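Local coordinates for CghA (Chaetomium globosum, PDB 6KBC), which belongs to a fungal family of proteins built from two calycin-like beta domains, at residues Pro5-Ala17 / Pro98-Gly110. Numbering follows the deposited sequence.
Sequences PFISLLQGDQFLA and PVSVVTSDGPDVG
The ring of Phe-6 reaches into the turn formed by Gly-106 to Val-109. Val-109 sits over one face of the ring, with its CB 3.8 Å from the ring centroid in a CH-pi contact. Pro-107 O lies at the ring edge, 3.5 Å from Phe-6 CE2. With CG anti to its own carbonyl carbon (chi1 -64°), Phe-6 directs the ring to this turn. Phe-34 also packs against the Phe-6 side chain. Just beyond, Asp-108 OD1 accepts from Gly-110 N, closing an Asx turn.

Strands 6-10 and 99-105 run antiparallel as neighbours in the N-terminal calycin-like domain. On its other edge, strand 99-105 pairs with strand 113-119. Phe-6, Ser-8 and Leu-10 form hydrogen-bonded pairs with Ser-104, Val-102 and Ser-100. The bond from Ser-8 N to Val-102 O is 2.9 Å long and nearly straight (173°). The one from Phe-6 N to Ser-104 O is weak.

Ile-7 and Leu-9 lie on the same face as Val-101 and Thr-103. Leu-9 CD1 touches Val-101 CB and also Val-99 CG1, each at 3.7 Å. On the other face, Arg-68 joins the two strands by hydrogen bonds to Ser-8 OG and Ser-100 OG. Ser-8 OG also bonds to Ala-38 O. Beside Gly-12 and Pro-98, one water donates to Pro-98 O; its contact with Gly-12 O is unusually short and therefore doubtful.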
loop_
_atom_site.group_PDB
_atom_site.type_symbol
_atom_site.label_atom_id
_atom_site.label_comp_id
_atom_site.label_asym_id
_atom_site.label_seq_id
_atom_site.Cartn_x
_atom_site.Cartn_y
_atom_site.Cartn_z
ATOM N N PRO A 5 -19.536 19.997 7.909
ATOM C CA PRO A 5 -18.464 19.200 7.308
ATOM C C PRO A 5 -17.275 19.020 8.250
ATOM O O PRO A 5 -16.683 20.013 8.676
ATOM C CB PRO A 5 -18.065 20.033 6.092
ATOM C CG PRO A 5 -19.329 20.691 5.672
ATOM C CD PRO A 5 -20.176 20.883 6.920
ATOM N N PHE A 6 -16.929 17.778 8.580
ATOM C CA PHE A 6 -15.728 17.543 9.369
ATOM C C PHE A 6 -14.521 18.016 8.581
ATOM O O PHE A 6 -14.403 17.738 7.387
ATOM C CB PHE A 6 -15.581 16.067 9.715
ATOM C CG PHE A 6 -16.670 15.538 10.593
ATOM C CD1 PHE A 6 -16.652 15.767 11.955
ATOM C CD2 PHE A 6 -17.685 14.775 10.062
ATOM C CE1 PHE A 6 -17.647 15.271 12.760
ATOM C CE2 PHE A 6 -18.678 14.274 10.863
ATOM C CZ PHE A 6 -18.661 14.524 12.212
ATOM N N ILE A 7 -13.633 18.749 9.237
ATOM C CA ILE A 7 -12.496 19.356 8.560
ATOM C C ILE A 7 -11.243 19.152 9.400
ATOM O O ILE A 7 -11.210 19.504 10.586
ATOM C CB ILE A 7 -12.726 20.854 8.278
ATOM C CG1 ILE A 7 -11.454 21.473 7.687
ATOM C CG2 ILE A 7 -13.206 21.585 9.538
ATOM C CD1 ILE A 7 -11.650 22.843 7.068
ATOM N N SER A 8 -10.219 18.564 8.789
ATOM C CA SER A 8 -8.875 18.519 9.346
ATOM C C SER A 8 -7.990 19.329 8.415
ATOM O O SER A 8 -7.678 18.880 7.306
ATOM C CB SER A 8 -8.373 17.081 9.479
ATOM O OG SER A 8 -6.996 17.067 9.805
ATOM N N LEU A 9 -7.592 20.520 8.852
ATOM C CA LEU A 9 -6.805 21.425 8.025
ATOM C C LEU A 9 -5.469 21.692 8.699
ATOM O O LEU A 9 -5.416 22.290 9.779
ATOM C CB LEU A 9 -7.563 22.727 7.761
ATOM C CG LEU A 9 -6.795 23.875 7.107
ATOM C CD1 LEU A 9 -6.317 23.482 5.724
ATOM C CD2 LEU A 9 -7.686 25.111 7.019
ATOM N N LEU A 10 -4.398 21.245 8.052
ATOM C CA LEU A 10 -3.035 21.384 8.534
ATOM C C LEU A 10 -2.271 22.231 7.531
ATOM O O LEU A 10 -2.157 21.863 6.358
ATOM C CB LEU A 10 -2.372 20.017 8.730
ATOM C CG LEU A 10 -2.859 19.081 9.840
ATOM C CD1 LEU A 10 -4.251 18.610 9.607
ATOM C CD2 LEU A 10 -1.940 17.872 9.900
ATOM N N GLN A 11 -1.756 23.359 8.002
ATOM C CA GLN A 11 -1.192 24.402 7.160
ATOM C C GLN A 11 -0.246 25.234 8.003
ATOM O O GLN A 11 -0.250 25.157 9.233
ATOM C CB GLN A 11 -2.283 25.295 6.586
ATOM C CG GLN A 11 -2.916 26.134 7.672
ATOM C CD GLN A 11 -4.095 26.934 7.177
ATOM O OE1 GLN A 11 -4.473 26.859 6.009
ATOM N NE2 GLN A 11 -4.714 27.681 8.081
ATOM N N GLY A 12 0.553 26.052 7.327
ATOM C CA GLY A 12 1.381 26.938 8.112
ATOM C C GLY A 12 2.502 26.185 8.807
ATOM O O GLY A 12 2.944 25.120 8.369
ATOM N N ASP A 13 2.957 26.750 9.928
ATOM C CA ASP A 13 4.122 26.222 10.632
ATOM C C ASP A 13 3.839 25.891 12.092
ATOM O O ASP A 13 4.786 25.694 12.864
ATOM C CB ASP A 13 5.297 27.204 10.552
ATOM C CG ASP A 13 5.072 28.459 11.383
ATOM O OD1 ASP A 13 3.992 29.083 11.274
ATOM O OD2 ASP A 13 5.983 28.808 12.166
ATOM N N GLN A 14 2.571 25.831 12.497
ATOM C CA GLN A 14 2.218 25.479 13.867
ATOM C C GLN A 14 1.236 24.313 13.902
ATOM O O GLN A 14 0.437 24.202 14.831
ATOM C CB GLN A 14 1.641 26.684 14.616
ATOM C CG GLN A 14 2.536 27.920 14.641
ATOM C CD GLN A 14 3.757 27.747 15.533
ATOM O OE1 GLN A 14 4.883 28.060 15.140
ATOM N NE2 GLN A 14 3.534 27.258 16.750
ATOM N N PHE A 15 1.288 23.430 12.901
ATOM C CA PHE A 15 0.372 22.295 12.840
ATOM C C PHE A 15 0.834 21.123 13.700
ATOM O O PHE A 15 0.027 20.243 14.019
ATOM C CB PHE A 15 0.198 21.835 11.384
ATOM C CG PHE A 15 1.482 21.397 10.715
ATOM C CD1 PHE A 15 2.056 20.166 11.008
ATOM C CD2 PHE A 15 2.120 22.220 9.807
ATOM C CE1 PHE A 15 3.230 19.764 10.403
ATOM C CE2 PHE A 15 3.302 21.823 9.197
ATOM C CZ PHE A 15 3.856 20.592 9.498
ATOM N N LEU A 16 2.112 21.091 14.062
ATOM C CA LEU A 16 2.675 19.982 14.815
ATOM C C LEU A 16 2.387 20.141 16.303
ATOM O O LEU A 16 2.492 21.238 16.855
ATOM C CB LEU A 16 4.184 19.914 14.573
ATOM C CG LEU A 16 4.917 18.580 14.678
ATOM C CD1 LEU A 16 4.422 17.597 13.632
ATOM C CD2 LEU A 16 6.407 18.825 14.503
ATOM N N ALA A 17 2.008 19.042 16.949
ATOM C CA ALA A 17 1.870 19.069 18.396
ATOM C C ALA A 17 3.245 19.151 19.058
ATOM O O ALA A 17 4.282 18.873 18.447
ATOM C CB ALA A 17 1.118 17.836 18.893
ATOM N N PRO A 98 2.550 22.670 1.321
ATOM C CA PRO A 98 2.363 23.253 2.656
ATOM C C PRO A 98 0.990 23.043 3.275
ATOM O O PRO A 98 0.834 23.313 4.472
ATOM C CB PRO A 98 2.605 24.750 2.401
ATOM C CG PRO A 98 2.125 24.952 1.008
ATOM C CD PRO A 98 2.505 23.694 0.261
ATOM N N VAL A 99 -0.003 22.580 2.519
ATOM C CA VAL A 99 -1.363 22.422 3.022
ATOM C C VAL A 99 -1.836 21.001 2.767
ATOM O O VAL A 99 -1.742 20.498 1.641
ATOM C CB VAL A 99 -2.345 23.420 2.377
ATOM C CG1 VAL A 99 -3.697 23.332 3.057
ATOM C CG2 VAL A 99 -1.815 24.833 2.474
ATOM N N SER A 100 -2.374 20.373 3.807
ATOM C CA SER A 100 -3.101 19.117 3.698
ATOM C C SER A 100 -4.427 19.274 4.408
ATOM O O SER A 100 -4.457 19.475 5.625
ATOM C CB SER A 100 -2.326 17.947 4.309
ATOM O OG SER A 100 -3.122 16.773 4.248
ATOM N N VAL A 101 -5.520 19.152 3.666
ATOM C CA VAL A 101 -6.845 19.254 4.251
ATOM C C VAL A 101 -7.657 18.035 3.853
ATOM O O VAL A 101 -7.679 17.646 2.679
ATOM C CB VAL A 101 -7.553 20.565 3.844
ATOM C CG1 VAL A 101 -7.760 20.642 2.346
ATOM C CG2 VAL A 101 -8.883 20.673 4.560
ATOM N N VAL A 102 -8.308 17.420 4.834
ATOM C CA VAL A 102 -9.230 16.321 4.593
ATOM C C VAL A 102 -10.574 16.695 5.189
ATOM O O VAL A 102 -10.651 17.109 6.351
ATOM C CB VAL A 102 -8.724 14.997 5.188
ATOM C CG1 VAL A 102 -9.732 13.883 4.906
ATOM C CG2 VAL A 102 -7.362 14.662 4.611
ATOM N N THR A 103 -11.623 16.557 4.393
ATOM C CA THR A 103 -12.977 16.824 4.832
ATOM C C THR A 103 -13.810 15.567 4.662
ATOM O O THR A 103 -13.587 14.778 3.742
ATOM C CB THR A 103 -13.597 17.975 4.038
ATOM O OG1 THR A 103 -13.774 17.562 2.678
ATOM C CG2 THR A 103 -12.691 19.194 4.073
ATOM N N SER A 104 -14.763 15.376 5.564
ATOM C CA SER A 104 -15.733 14.298 5.456
ATOM C C SER A 104 -17.121 14.917 5.536
ATOM O O SER A 104 -17.442 15.593 6.519
ATOM C CB SER A 104 -15.529 13.257 6.556
ATOM O OG SER A 104 -16.404 12.164 6.374
ATOM N N ASP A 105 -17.933 14.691 4.505
ATOM C CA ASP A 105 -19.258 15.292 4.391
ATOM C C ASP A 105 -20.308 14.324 4.911
ATOM O O ASP A 105 -20.452 13.217 4.382
ATOM C CB ASP A 105 -19.575 15.672 2.945
ATOM C CG ASP A 105 -18.686 16.776 2.420
ATOM O OD1 ASP A 105 -18.148 17.556 3.239
ATOM O OD2 ASP A 105 -18.535 16.870 1.183
ATOM N N GLY A 106 -21.063 14.759 5.913
ATOM C CA GLY A 106 -22.123 13.961 6.476
ATOM C C GLY A 106 -22.041 13.972 7.986
ATOM O O GLY A 106 -21.041 14.405 8.565
ATOM N N PRO A 107 -23.094 13.499 8.659
ATOM C CA PRO A 107 -23.066 13.505 10.129
ATOM C C PRO A 107 -22.123 12.467 10.721
ATOM O O PRO A 107 -21.604 12.687 11.824
ATOM C CB PRO A 107 -24.529 13.230 10.502
ATOM C CG PRO A 107 -25.028 12.384 9.369
ATOM C CD PRO A 107 -24.363 12.960 8.133
ATOM N N ASP A 108 -21.865 11.358 10.016
ATOM C CA ASP A 108 -21.085 10.235 10.535
ATOM C C ASP A 108 -19.644 10.334 10.029
ATOM O O ASP A 108 -19.381 10.117 8.842
ATOM C CB ASP A 108 -21.731 8.916 10.112
ATOM C CG ASP A 108 -21.136 7.717 10.818
ATOM O OD1 ASP A 108 -20.040 7.848 11.405
ATOM O OD2 ASP A 108 -21.762 6.638 10.777
ATOM N N VAL A 109 -18.707 10.620 10.941
ATOM C CA VAL A 109 -17.316 10.862 10.557
ATOM C C VAL A 109 -16.656 9.599 9.997
ATOM O O VAL A 109 -15.587 9.681 9.375
ATOM C CB VAL A 109 -16.511 11.401 11.760
ATOM C CG1 VAL A 109 -16.426 10.352 12.877
ATOM C CG2 VAL A 109 -15.142 11.907 11.350
ATOM N N GLY A 110 -17.262 8.434 10.206
ATOM C CA GLY A 110 -16.746 7.193 9.676
ATOM C C GLY A 110 -17.361 6.743 8.379
ATOM O O GLY A 110 -16.863 5.795 7.766
HETATM O O HOH W 1 3.041 24.206 5.992
#